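GH26C (Muricauda sp. MAR_2010_75, PDB 6Q78) probably hydrolyses internal beta-1,4-mannosidic linkages of mannans, as a family 26 glycoside hydrolase built on a TIM-barrel fold. Local coordinates at residues Asn354-Phe357 with Glu358-His362; Glu395-Lys399 with Pro400-Leu404; Ser55-Asn59 with Pro60-Glu64; Thr254-Lys257 with Asn258-Val262; Asn138-Arg141 with Asp142-Arg146. One frame throughout, in Å; residues are numbered along the deposited sequence.

Contact 1 (Asn354-Phe357 with Glu358-His362); sequences NNLF and EALTH
The F357 ring carries the T361 methyl over one face: CG2 sits 3.7 Å above the ring plane, displaced toward the rim, and at 4.0 Å from the centroid it makes a CH-pi contact. T361 OG1 lies over the ring as well, 3.7 Å from F357 CE2, while the backbone N of E358 approaches obliquely near the CB end. Both residues ride on helix 351-361, the TIM-barrel helix that leads from strand 330-336 to strand 369-372. T361 places its hydroxyl between its own backbone N and carbonyl carbon (chi1 60°), which turns OG1 back one helical turn toward F357 O and leaves CG2 to meet the ring. Beyond these segments, F357 also packs on K399 and E401. On the barrel side L360 lays its CD1 against CG of L356 at 3.7 Å, the two side chains slanting across each other; L333 touches both leucines. Regular helical bonds support these pairs, A359 N to N355 O and L360 N to L356 O. Nearer solvent, E358 bends at chi2 (-67°), and its CG rests 3.2 Å from N354 O. The T361 hydroxyl donates to F357 O at 2.9 Å, arriving from above the carbonyl plane, 36° out of it.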
loop_
_atom_site.group_PDB
_atom_site.type_symbol
_atom_site.label_atom_id
_atom_site.label_comp_id
_atom_site.label_asym_id
_atom_site.label_seq_id
_atom_site.Cartn_x
_atom_site.Cartn_y
_atom_site.Cartn_z
ATOM N N ASN A 354 -16.121 7.263 14.694
ATOM C CA ASN A 354 -16.934 8.371 14.197
ATOM C C ASN A 354 -16.288 9.135 13.051
ATOM O O ASN A 354 -16.991 9.869 12.333
ATOM C CB ASN A 354 -17.188 9.376 15.318
ATOM C CG ASN A 354 -17.913 8.746 16.490
ATOM O OD1 ASN A 354 -18.758 7.869 16.305
ATOM N ND2 ASN A 354 -17.575 9.174 17.700
ATOM N N ASN A 355 -14.971 9.038 12.899
ATOM C CA ASN A 355 -14.262 9.805 11.881
ATOM C C ASN A 355 -13.793 8.880 10.764
ATOM O O ASN A 355 -14.291 8.950 9.642
ATOM C CB ASN A 355 -13.091 10.591 12.479
ATOM C CG ASN A 355 -13.545 11.693 13.418
ATOM O OD1 ASN A 355 -14.729 11.780 13.796
ATOM N ND2 ASN A 355 -12.601 12.565 13.795
ATOM N N LEU A 356 -12.834 8.006 11.043
ATOM C CA LEU A 356 -12.319 7.123 10.008
ATOM C C LEU A 356 -13.414 6.220 9.454
ATOM O O LEU A 356 -13.589 6.126 8.232
ATOM C CB LEU A 356 -11.159 6.293 10.562
ATOM C CG LEU A 356 -10.641 5.275 9.549
ATOM C CD1 LEU A 356 -10.040 5.971 8.292
ATOM C CD2 LEU A 356 -9.569 4.434 10.213
ATOM N N PHE A 357 -14.173 5.549 10.333
ATOM C CA PHE A 357 -15.175 4.608 9.831
ATOM C C PHE A 357 -16.188 5.307 8.939
ATOM O O PHE A 357 -16.587 4.772 7.892
ATOM C CB PHE A 357 -15.887 3.904 10.979
ATOM C CG PHE A 357 -16.905 2.885 10.521
ATOM C CD1 PHE A 357 -16.488 1.629 10.084
ATOM C CD2 PHE A 357 -18.261 3.205 10.483
ATOM C CE1 PHE A 357 -17.444 0.680 9.647
ATOM C CE2 PHE A 357 -19.204 2.273 10.044
ATOM C CZ PHE A 357 -18.793 1.015 9.635
ATOM N N GLU A 358 -16.620 6.496 9.338
ATOM C CA GLU A 358 -17.574 7.247 8.528
ATOM C C GLU A 358 -16.990 7.606 7.169
ATOM O O GLU A 358 -17.665 7.484 6.143
ATOM C CB GLU A 358 -18.015 8.497 9.292
ATOM C CG GLU A 358 -18.878 8.142 10.465
ATOM C CD GLU A 358 -20.188 7.567 10.000
ATOM O OE1 GLU A 358 -20.701 8.073 8.981
ATOM O OE2 GLU A 358 -20.686 6.609 10.622
ATOM N N ALA A 359 -15.736 8.053 7.131
ATOM C CA ALA A 359 -15.146 8.365 5.836
ATOM C C ALA A 359 -15.047 7.133 4.950
ATOM O O ALA A 359 -15.110 7.246 3.720
ATOM C CB ALA A 359 -13.765 9.000 6.036
ATOM N N LEU A 360 -14.804 5.949 5.543
ATOM C CA LEU A 360 -14.647 4.716 4.772
ATOM C C LEU A 360 -15.961 4.130 4.283
ATOM O O LEU A 360 -15.935 3.242 3.423
ATOM C CB LEU A 360 -13.950 3.648 5.624
ATOM C CG LEU A 360 -12.512 3.931 6.051
ATOM C CD1 LEU A 360 -11.959 2.884 7.025
ATOM C CD2 LEU A 360 -11.648 3.960 4.812
ATOM N N THR A 361 -17.104 4.592 4.791
ATOM C CA THR A 361 -18.352 3.912 4.475
ATOM C C THR A 361 -19.462 4.836 3.977
ATOM O O THR A 361 -20.350 4.376 3.262
ATOM C CB THR A 361 -18.873 3.103 5.681
ATOM O OG1 THR A 361 -19.120 3.978 6.798
ATOM C CG2 THR A 361 -17.892 2.028 6.088
ATOM N N HIS A 362 -19.484 6.104 4.384
ATOM C CA HIS A 362 -20.630 6.951 4.055
ATOM C C HIS A 362 -20.766 7.078 2.549
ATOM O O HIS A 362 -19.775 7.061 1.814
ATOM C CB HIS A 362 -20.420 8.347 4.646
ATOM C CG HIS A 362 -21.550 9.299 4.397
ATOM N ND1 HIS A 362 -22.737 9.236 5.092
ATOM C CD2 HIS A 362 -21.661 10.351 3.549
ATOM C CE1 HIS A 362 -23.541 10.197 4.670
ATOM N NE2 HIS A 362 -22.912 10.886 3.732
#

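Contact 2 (Glu395-Lys399 with Pro400-Leu404); sequences EFVSK and PEVIL
A type I beta turn from K399 to V402 carries the chain from the end of helix 390-397 into strand 402-403, closed by V402 N donating to K399 O at 3.0 Å from well above the carbonyl plane. V402 then points both methyls back at the helix end. Its CG2 lies over a face of the F396 ring in a CH-pi contact, 4.2 Å from the centroid, and the two side chains cross at about a right angle. CG1, anti to the V402 backbone N (chi1 166°), reaches the V397 side instead, 4.1 Å from V397 CB. Strand 402-403 runs parallel to strand 81-86, so the turn brings the chain from a helix to lie beside barrel strand 81-86, and V402 also touches F81 and V83. With an alanine in place of V402, the ring face of F396 would probably lose its methyl cover and a gap would open beside V397. Two residues on, L404 brings CD1 to 3.9 Å from V397 CB. Outside the two segments, T106 packs against both V397 and L404.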
loop_
_atom_site.group_PDB
_atom_site.type_symbol
_atom_site.label_atom_id
_atom_site.label_comp_id
_atom_site.label_asym_id
_atom_site.label_seq_id
_atom_site.Cartn_x
_atom_site.Cartn_y
_atom_site.Cartn_z
ATOM N N GLU A 395 -14.426 -0.748 19.121
ATOM C CA GLU A 395 -15.719 -0.523 18.541
ATOM C C GLU A 395 -15.626 -0.499 17.019
ATOM O O GLU A 395 -16.443 -1.077 16.352
ATOM C CB GLU A 395 -16.369 0.755 19.088
ATOM C CG GLU A 395 -17.772 0.945 18.557
ATOM C CD GLU A 395 -18.496 2.128 19.148
ATOM O OE1 GLU A 395 -17.904 2.874 19.937
ATOM O OE2 GLU A 395 -19.648 2.290 18.776
ATOM N N PHE A 396 -14.596 0.157 16.503
ATOM C CA PHE A 396 -14.374 0.221 15.066
ATOM C C PHE A 396 -14.169 -1.171 14.471
ATOM O O PHE A 396 -14.831 -1.529 13.495
ATOM C CB PHE A 396 -13.194 1.166 14.792
ATOM C CG PHE A 396 -12.562 1.036 13.424
ATOM C CD1 PHE A 396 -13.272 1.347 12.273
ATOM C CD2 PHE A 396 -11.237 0.660 13.307
ATOM C CE1 PHE A 396 -12.673 1.252 11.017
ATOM C CE2 PHE A 396 -10.618 0.564 12.056
ATOM C CZ PHE A 396 -11.343 0.877 10.907
ATOM N N VAL A 397 -13.267 -1.975 15.045
ATOM C CA VAL A 397 -12.965 -3.280 14.442
ATOM C C VAL A 397 -14.096 -4.280 14.629
ATOM O O VAL A 397 -14.111 -5.328 13.973
ATOM C CB VAL A 397 -11.592 -3.887 14.827
ATOM C CG1 VAL A 397 -10.466 -2.927 14.475
ATOM C CG2 VAL A 397 -11.561 -4.303 16.310
ATOM N N SER A 398 -15.029 -3.987 15.522
ATOM C CA SER A 398 -16.211 -4.818 15.688
ATOM C C SER A 398 -17.301 -4.524 14.667
ATOM O O SER A 398 -18.273 -5.283 14.605
ATOM C CB SER A 398 -16.756 -4.665 17.106
ATOM O OG SER A 398 -15.725 -4.969 18.032
ATOM N N LYS A 399 -17.167 -3.464 13.867
ATOM C CA LYS A 399 -18.172 -3.175 12.856
ATOM C C LYS A 399 -18.192 -4.304 11.830
ATOM O O LYS A 399 -17.135 -4.859 11.491
ATOM C CB LYS A 399 -17.869 -1.855 12.141
ATOM C CG LYS A 399 -17.973 -0.574 12.997
ATOM C CD LYS A 399 -19.420 -0.217 13.337
ATOM C CE LYS A 399 -19.517 1.163 13.992
ATOM N NZ LYS A 399 -20.953 1.633 14.105
ATOM N N PRO A 400 -19.363 -4.668 11.306
ATOM C CA PRO A 400 -19.400 -5.808 10.378
ATOM C C PRO A 400 -18.552 -5.590 9.133
ATOM O O PRO A 400 -18.008 -6.559 8.595
ATOM C CB PRO A 400 -20.896 -5.979 10.066
ATOM C CG PRO A 400 -21.539 -4.716 10.502
ATOM C CD PRO A 400 -20.709 -4.151 11.615
ATOM N N GLU A 401 -18.406 -4.341 8.674
ATOM C CA GLU A 401 -17.607 -4.061 7.483
ATOM C C GLU A 401 -16.134 -4.421 7.666
ATOM O O GLU A 401 -15.441 -4.661 6.674
ATOM C CB GLU A 401 -17.710 -2.575 7.130
ATOM C CG GLU A 401 -19.094 -2.110 6.570
ATOM C CD GLU A 401 -20.247 -2.114 7.587
ATOM O OE1 GLU A 401 -19.985 -2.023 8.799
ATOM O OE2 GLU A 401 -21.445 -2.207 7.174
ATOM N N VAL A 402 -15.618 -4.394 8.892
ATOM C CA VAL A 402 -14.166 -4.519 9.099
ATOM C C VAL A 402 -13.744 -5.986 9.078
ATOM O O VAL A 402 -14.299 -6.819 9.812
ATOM C CB VAL A 402 -13.733 -3.849 10.417
ATOM C CG1 VAL A 402 -12.315 -4.255 10.800
ATOM C CG2 VAL A 402 -13.852 -2.332 10.331
ATOM N N ILE A 403 -12.717 -6.292 8.286
ATOM C CA ILE A 403 -12.149 -7.646 8.188
ATOM C C ILE A 403 -10.716 -7.619 8.722
ATOM O O ILE A 403 -9.848 -6.958 8.142
ATOM C CB ILE A 403 -12.183 -8.148 6.730
ATOM C CG1 ILE A 403 -13.632 -8.172 6.236
ATOM C CG2 ILE A 403 -11.523 -9.512 6.539
ATOM C CD1 ILE A 403 -13.741 -8.519 4.766
ATOM N N LEU A 404 -10.460 -8.362 9.810
ATOM C CA LEU A 404 -9.120 -8.647 10.327
ATOM C C LEU A 404 -8.758 -10.094 9.972
ATOM O O LEU A 404 -9.529 -10.788 9.313
ATOM C CB LEU A 404 -9.073 -8.406 11.836
ATOM C CG LEU A 404 -9.372 -6.977 12.295
ATOM C CD1 LEU A 404 -9.354 -6.860 13.828
ATOM C CD2 LEU A 404 -8.393 -5.982 11.686
#

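Contact 3 (Ser55-Asn59 with Pro60-Glu64); sequences SFMVN and PDATE
N59 bends its side chain forward over the turn it begins: OD1 accepts from D61 N at 2.9 Å, an Asx turn superposed on the type I beta turn from N59 to A62. The close-packed part is made by N59, M57 and A62. N59 O takes A62 N at 3.1 Å, and both donors stand well above the planes of their carbonyl groups, by 52° at OD1 and 57° at O. The N59 CG is anti to the backbone N (chi1 -179°), which carries the amide alongside the next three residues. M57, bent at chi3, brings its methyl CE to 3.6 Å from A62 CB; V67 of helix 64-76 touches both of these buried residues. P60 and D61 form the opposite, exposed half. There the P60 ring lies at the surface, with its CD near V58 O, and the D61 side chain meets N59 through CB, 3.4 Å from N59 OD1. The turn delivers the chain to T63, the N-cap residue of helix 64-76, while R54 NH1 bonds to the carbonyls of P60 and A62. Because ND2 of N59 bonds to OD1 of N263, the buried amide is used at both ends: its oxygen shapes the local turn, and its nitrogen ties that turn to the chain approaching strand 265-269.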
loop_
_atom_site.group_PDB
_atom_site.type_symbol
_atom_site.label_atom_id
_atom_site.label_comp_id
_atom_site.label_asym_id
_atom_site.label_seq_id
_atom_site.Cartn_x
_atom_site.Cartn_y
_atom_site.Cartn_z
ATOM N N SER A 55 -9.265 -10.902 -17.564
ATOM C CA SER A 55 -9.496 -9.893 -18.590
ATOM C C SER A 55 -9.572 -8.480 -18.022
ATOM O O SER A 55 -9.603 -7.518 -18.802
ATOM C CB SER A 55 -10.751 -10.231 -19.409
ATOM O OG SER A 55 -11.928 -9.993 -18.646
ATOM N N PHE A 56 -9.583 -8.335 -16.691
ATOM C CA PHE A 56 -9.657 -7.035 -16.036
ATOM C C PHE A 56 -8.374 -6.660 -15.324
ATOM O O PHE A 56 -8.343 -5.632 -14.635
ATOM C CB PHE A 56 -10.830 -7.014 -15.058
ATOM C CG PHE A 56 -12.125 -7.216 -15.738
ATOM C CD1 PHE A 56 -12.675 -6.197 -16.488
ATOM C CD2 PHE A 56 -12.747 -8.461 -15.730
ATOM C CE1 PHE A 56 -13.860 -6.385 -17.162
ATOM C CE2 PHE A 56 -13.925 -8.648 -16.416
ATOM C CZ PHE A 56 -14.474 -7.614 -17.119
ATOM N N MET A 57 -7.326 -7.460 -15.485
ATOM C CA MET A 57 -6.066 -7.314 -14.765
ATOM C C MET A 57 -4.968 -6.729 -15.648
ATOM O O MET A 57 -4.924 -6.965 -16.859
ATOM C CB MET A 57 -5.592 -8.660 -14.235
ATOM C CG MET A 57 -6.519 -9.173 -13.162
ATOM S SD MET A 57 -6.090 -10.838 -12.599
ATOM C CE MET A 57 -4.444 -10.548 -11.881
ATOM N N VAL A 58 -4.053 -5.970 -15.016
ATOM C CA VAL A 58 -2.874 -5.502 -15.749
ATOM C C VAL A 58 -2.148 -6.689 -16.365
ATOM O O VAL A 58 -1.681 -6.637 -17.517
ATOM C CB VAL A 58 -1.942 -4.702 -14.813
ATOM C CG1 VAL A 58 -0.589 -4.474 -15.480
ATOM C CG2 VAL A 58 -2.568 -3.395 -14.497
ATOM N N ASN A 59 -2.024 -7.775 -15.604
ATOM C CA ASN A 59 -1.297 -8.947 -16.087
ATOM C C ASN A 59 -2.251 -10.122 -16.231
ATOM O O ASN A 59 -2.493 -10.853 -15.261
ATOM C CB ASN A 59 -0.132 -9.293 -15.160
ATOM C CG ASN A 59 0.639 -10.479 -15.643
ATOM O OD1 ASN A 59 0.408 -10.964 -16.765
ATOM N ND2 ASN A 59 1.581 -10.954 -14.822
ATOM N N PRO A 60 -2.836 -10.327 -17.412
ATOM C CA PRO A 60 -3.714 -11.487 -17.598
ATOM C C PRO A 60 -2.992 -12.823 -17.463
ATOM O O PRO A 60 -3.666 -13.858 -17.402
ATOM C CB PRO A 60 -4.262 -11.281 -19.015
ATOM C CG PRO A 60 -3.269 -10.419 -19.674
ATOM C CD PRO A 60 -2.741 -9.499 -18.626
ATOM N N ASP A 61 -1.659 -12.837 -17.449
ATOM C CA ASP A 61 -0.874 -14.053 -17.257
ATOM C C ASP A 61 -0.438 -14.237 -15.810
ATOM O O ASP A 61 0.491 -15.008 -15.536
ATOM C CB ASP A 61 0.339 -14.050 -18.186
ATOM C CG ASP A 61 -0.054 -13.995 -19.651
ATOM O OD1 ASP A 61 -0.962 -14.746 -20.051
ATOM O OD2 ASP A 61 0.536 -13.185 -20.402
ATOM N N ALA A 62 -1.095 -13.551 -14.878
ATOM C CA ALA A 62 -0.737 -13.647 -13.472
ATOM C C ALA A 62 -0.960 -15.067 -12.927
ATOM O O ALA A 62 -1.730 -15.863 -13.492
ATOM C CB ALA A 62 -1.589 -12.649 -12.689
ATOM N N THR A 63 -0.302 -15.379 -11.801
ATOM C CA THR A 63 -0.516 -16.688 -11.186
ATOM C C THR A 63 -1.969 -16.810 -10.724
ATOM O O THR A 63 -2.683 -15.815 -10.513
ATOM C CB THR A 63 0.392 -16.921 -9.974
ATOM O OG1 THR A 63 -0.004 -16.074 -8.883
ATOM C CG2 THR A 63 1.896 -16.659 -10.295
ATOM N N GLU A 64 -2.409 -18.055 -10.559
ATOM C CA GLU A 64 -3.790 -18.289 -10.142
ATOM C C GLU A 64 -4.123 -17.584 -8.829
ATOM O O GLU A 64 -5.223 -17.046 -8.674
ATOM C CB GLU A 64 -4.069 -19.793 -10.068
ATOM C CG GLU A 64 -4.028 -20.471 -11.444
#

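Contact 4 (Thr254-Lys257 with Asn258-Val262); sequences TYLK and NTLSV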
loop_
_atom_site.group_PDB
_atom_site.type_symbol
_atom_site.label_atom_id
_atom_site.label_comp_id
_atom_site.label_asym_id
_atom_site.label_seq_id
_atom_site.Cartn_x
_atom_site.Cartn_y
_atom_site.Cartn_z
ATOM N N THR A 254 5.801 -2.476 -17.444
ATOM C CA THR A 254 6.153 -3.356 -18.545
ATOM C C THR A 254 7.453 -4.094 -18.277
ATOM O O THR A 254 7.584 -5.277 -18.621
ATOM C CB THR A 254 6.210 -2.519 -19.819
ATOM O OG1 THR A 254 4.894 -1.991 -20.083
ATOM C CG2 THR A 254 6.680 -3.331 -21.023
ATOM N N TYR A 255 8.432 -3.426 -17.660
ATOM C CA TYR A 255 9.696 -4.103 -17.407
ATOM C C TYR A 255 9.515 -5.238 -16.404
ATOM O O TYR A 255 10.062 -6.337 -16.595
ATOM C CB TYR A 255 10.730 -3.094 -16.908
ATOM C CG TYR A 255 12.166 -3.588 -17.005
ATOM C CD1 TYR A 255 12.804 -3.665 -18.226
ATOM C CD2 TYR A 255 12.888 -3.945 -15.876
ATOM C CE1 TYR A 255 14.110 -4.106 -18.325
ATOM C CE2 TYR A 255 14.215 -4.371 -15.967
ATOM C CZ TYR A 255 14.805 -4.464 -17.195
ATOM O OH TYR A 255 16.121 -4.903 -17.311
ATOM N N LEU A 256 8.736 -4.998 -15.344
ATOM C CA LEU A 256 8.489 -6.054 -14.360
ATOM C C LEU A 256 7.641 -7.188 -14.931
ATOM O O LEU A 256 7.998 -8.368 -14.802
ATOM C CB LEU A 256 7.781 -5.476 -13.148
ATOM C CG LEU A 256 8.726 -4.645 -12.261
ATOM C CD1 LEU A 256 7.915 -3.829 -11.288
ATOM C CD2 LEU A 256 9.640 -5.588 -11.500
ATOM N N LYS A 257 6.533 -6.846 -15.593
ATOM C CA LYS A 257 5.593 -7.867 -16.068
ATOM C C LYS A 257 6.127 -8.619 -17.279
ATOM O O LYS A 257 6.036 -9.852 -17.350
ATOM C CB LYS A 257 4.257 -7.198 -16.382
ATOM C CG LYS A 257 3.283 -8.058 -17.175
ATOM C CD LYS A 257 1.919 -7.349 -17.249
ATOM C CE LYS A 257 1.966 -6.071 -18.029
ATOM N NZ LYS A 257 2.052 -6.424 -19.466
ATOM N N ASN A 258 6.694 -7.906 -18.247
ATOM C CA ASN A 258 7.081 -8.510 -19.510
ATOM C C ASN A 258 8.554 -8.911 -19.528
ATOM O O ASN A 258 8.866 -10.094 -19.660
ATOM C CB ASN A 258 6.691 -7.567 -20.659
ATOM C CG ASN A 258 5.188 -7.334 -20.707
ATOM O OD1 ASN A 258 4.716 -6.201 -20.706
ATOM N ND2 ASN A 258 4.431 -8.413 -20.728
ATOM N N THR A 259 9.475 -7.957 -19.372
ATOM C CA THR A 259 10.895 -8.299 -19.446
ATOM C C THR A 259 11.307 -9.281 -18.356
ATOM O O THR A 259 12.050 -10.237 -18.623
ATOM C CB THR A 259 11.732 -7.023 -19.399
ATOM O OG1 THR A 259 11.330 -6.191 -20.487
ATOM C CG2 THR A 259 13.208 -7.336 -19.554
ATOM N N LEU A 260 10.837 -9.068 -17.122
ATOM C CA LEU A 260 11.276 -9.872 -15.982
ATOM C C LEU A 260 10.254 -10.940 -15.587
ATOM O O LEU A 260 10.459 -11.644 -14.591
ATOM C CB LEU A 260 11.601 -8.971 -14.777
ATOM C CG LEU A 260 12.640 -7.902 -15.089
ATOM C CD1 LEU A 260 12.864 -7.074 -13.869
ATOM C CD2 LEU A 260 13.954 -8.528 -15.584
ATOM N N SER A 261 9.164 -11.063 -16.343
ATOM C CA SER A 261 8.139 -12.104 -16.141
ATOM C C SER A 261 7.669 -12.238 -14.698
ATOM O O SER A 261 7.485 -13.354 -14.189
ATOM C CB SER A 261 8.599 -13.458 -16.677
ATOM O OG SER A 261 8.960 -13.359 -18.048
ATOM N N VAL A 262 7.410 -11.103 -14.047
ATOM C CA VAL A 262 6.873 -11.139 -12.687
ATOM C C VAL A 262 5.372 -11.350 -12.796
ATOM O O VAL A 262 4.640 -10.468 -13.255
ATOM C CB VAL A 262 7.174 -9.863 -11.902
ATOM C CG1 VAL A 262 6.515 -9.951 -10.505
ATOM C CG2 VAL A 262 8.699 -9.697 -11.740
#
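The C-terminal end of helix 242-259 is drawn out by widened turns before the chain leaves it at S261, whose phi is positive. T254 O accepts N258 N at 2.8 Å and, weakly, T259 N. One residue on, L260 N donates to Y255 O at 2.9 Å in a pi-type turn, and V262 N reaches six residues back to L256 O, also at 2.9 Å. S261 CA adds a C-H contact to K257 O. T259 and L260 both approach Y255 from one side of its ring plane. T259 comes near CD1 and CE1, with CG2 3.6 Å from CE1 of the ring and CB in an off-centre CH-pi contact. L260 comes near CD2 and CE2, its CD1 3.7 Å from Y255 CE2. This is a helix of the TIM barrel, leading from strand 220-223 to strand 265-269, and Y255 faces neighbouring helix 193-208, where its OH bonds to E201 OE2. Replacing Y255 by a serine would probably leave T259 and L260 without the ring they both rest against, and E201 without its phenol partner. Away from that ring, K257 starts out extended and then folds at chi3 (65°) and chi4 (75°), so that NZ returns to its neighbour and donates to N258 OD1 at 2.9 Å. The two side chains lie alongside each other, pointing the same way, and T254 CG2 approaches the same oxygen to 3.5 Å.

Contact 5 (Asn138-Arg141 with Asp142-Arg146); sequences NQIR and DDVLR
N138, R141 and D142 gather round one water molecule on helix 132-150. The water donates to N138 OD1 at 3.0 Å and to D142 OD1 at 2.7 Å, and accepts from R141 NH1 at 2.8 Å, lying in the guanidinium plane at its edge. Over one face of that same guanidinium sits L145 CD1, 3.8 Å above the plane and displaced toward the rim, so R141 meets water at its edge and an apolar methyl over one face. Its chain is extended from CG to NE, with CG anti to the backbone N (chi1 -176°), which stands the guanidinium out from the helix. The far end is held from outside the segments, where NH2 bonds to S209 O. N138 and D142 cross at a slant, their amide and carboxylate planes 71° apart, and ND2 of N138 stays 3.7 Å from D142 OD2. Beneath these groups four successive helical bonds fix the spacing, from D142 N to N138 O through L145 N to R141 O. On the barrel side I140 CG2 meets V144 CG2 at 4.2 Å, and both residues pack on S115 and F156, of the two strands in this beta-alpha-beta unit. R141 NH1 and D142 OD1 are 4.7 Å apart, too far for a direct pair; the water bridges the opposite charges, which probably lets them partly offset each other without touching.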
loop_
_atom_site.group_PDB
_atom_site.type_symbol
_atom_site.label_atom_id
_atom_site.label_comp_id
_atom_site.label_asym_id
_atom_site.label_seq_id
_atom_site.Cartn_x
_atom_site.Cartn_y
_atom_site.Cartn_z
ATOM N N ASN A 138 15.661 -10.173 4.743
ATOM C CA ASN A 138 15.273 -11.522 5.147
ATOM C C ASN A 138 14.163 -11.503 6.181
ATOM O O ASN A 138 13.278 -12.384 6.171
ATOM C CB ASN A 138 16.489 -12.223 5.724
ATOM C CG ASN A 138 16.256 -13.665 5.945
ATOM O OD1 ASN A 138 16.222 -14.446 4.993
ATOM N ND2 ASN A 138 16.104 -14.050 7.208
ATOM N N GLN A 139 14.195 -10.526 7.092
ATOM C CA GLN A 139 13.091 -10.391 8.034
ATOM C C GLN A 139 11.787 -10.004 7.325
ATOM O O GLN A 139 10.711 -10.538 7.655
ATOM C CB GLN A 139 13.430 -9.356 9.110
ATOM C CG GLN A 139 12.271 -9.342 10.181
ATOM C CD GLN A 139 12.122 -10.708 10.877
ATOM O OE1 GLN A 139 11.099 -11.437 10.724
ATOM N NE2 GLN A 139 13.139 -11.072 11.624
ATOM N N ILE A 140 11.854 -9.100 6.334
ATOM C CA ILE A 140 10.674 -8.785 5.529
ATOM C C ILE A 140 10.156 -10.039 4.852
ATOM O O ILE A 140 8.947 -10.345 4.886
ATOM C CB ILE A 140 11.007 -7.685 4.502
ATOM C CG1 ILE A 140 11.260 -6.370 5.221
ATOM C CG2 ILE A 140 9.825 -7.544 3.515
ATOM C CD1 ILE A 140 12.041 -5.339 4.351
ATOM N N ARG A 141 11.059 -10.791 4.236
ATOM C CA ARG A 141 10.633 -12.013 3.533
ATOM C C ARG A 141 9.937 -12.992 4.494
ATOM O O ARG A 141 8.837 -13.506 4.199
ATOM C CB ARG A 141 11.861 -12.674 2.891
ATOM C CG ARG A 141 11.525 -13.900 2.048
ATOM C CD ARG A 141 12.712 -14.275 1.106
ATOM N NE ARG A 141 12.334 -15.432 0.288
ATOM C CZ ARG A 141 12.351 -16.671 0.780
ATOM N NH1 ARG A 141 12.713 -16.869 2.047
ATOM N NH2 ARG A 141 12.000 -17.716 0.033
ATOM N N ASP A 142 10.505 -13.186 5.693
ATOM C CA ASP A 142 9.874 -14.074 6.672
ATOM C C ASP A 142 8.492 -13.557 7.098
ATOM O O ASP A 142 7.547 -14.348 7.224
ATOM C CB ASP A 142 10.756 -14.185 7.899
ATOM C CG ASP A 142 11.987 -15.067 7.669
ATOM O OD1 ASP A 142 12.108 -15.718 6.591
ATOM O OD2 ASP A 142 12.832 -15.105 8.576
ATOM N N ASP A 143 8.342 -12.241 7.290
ATOM C CA ASP A 143 7.044 -11.702 7.715
ATOM C C ASP A 143 6.010 -11.818 6.597
ATOM O O ASP A 143 4.835 -12.131 6.863
ATOM C CB ASP A 143 7.198 -10.228 8.130
ATOM C CG ASP A 143 7.908 -10.044 9.461
ATOM O OD1 ASP A 143 8.220 -8.852 9.814
ATOM O OD2 ASP A 143 8.176 -11.044 10.142
ATOM N N VAL A 144 6.435 -11.614 5.338
ATOM C CA VAL A 144 5.524 -11.740 4.199
ATOM C C VAL A 144 5.061 -13.189 4.026
ATOM O O VAL A 144 3.873 -13.446 3.746
ATOM C CB VAL A 144 6.216 -11.181 2.942
ATOM C CG1 VAL A 144 5.495 -11.596 1.626
ATOM C CG2 VAL A 144 6.252 -9.649 3.034
ATOM N N LEU A 145 5.986 -14.149 4.155
ATOM C CA LEU A 145 5.591 -15.549 4.033
ATOM C C LEU A 145 4.676 -15.952 5.172
ATOM O O LEU A 145 3.692 -16.691 4.946
ATOM C CB LEU A 145 6.810 -16.478 3.980
ATOM C CG LEU A 145 7.776 -16.257 2.819
ATOM C CD1 LEU A 145 8.966 -17.246 2.970
ATOM C CD2 LEU A 145 7.069 -16.495 1.493
ATOM N N ARG A 146 4.968 -15.484 6.400
ATOM C CA ARG A 146 4.076 -15.712 7.542
ATOM C C ARG A 146 2.689 -15.152 7.252
ATOM O O ARG A 146 1.656 -15.821 7.466
ATOM C CB ARG A 146 4.665 -15.011 8.771
ATOM C CG ARG A 146 3.706 -14.794 9.971
ATOM C CD ARG A 146 4.503 -14.232 11.147
ATOM N NE ARG A 146 3.699 -13.787 12.270
ATOM C CZ ARG A 146 4.200 -13.130 13.308
ATOM N NH1 ARG A 146 5.495 -12.827 13.335
ATOM N NH2 ARG A 146 3.408 -12.759 14.310
HETATM O O HOH W 1 13.496 -15.398 4.354
#

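From the N terminus the order is contact 3, contact 5, contact 4, contact 1, contact 2. Each is a turn of continuous chain, so all five lie in series; none closes a long loop, and none nests within or crosses another. Contact 3 leads into helix 64-76, contacts 5, 4 and 1 lie on helices 132-150, 242-259 and 351-361 of the TIM barrel, and contact 2 returns the chain beside strand 81-86. Two pairs meet in space. Contacts 3 and 4 touch where N59 CB comes to 3.5 Å from K257 CD, and contacts 1 and 2 where F357 CE1 comes to 3.6 Å from K399 CB. Contact 5 stands apart, its nearest atoms about 12 Å from contact 4 and from contact 2.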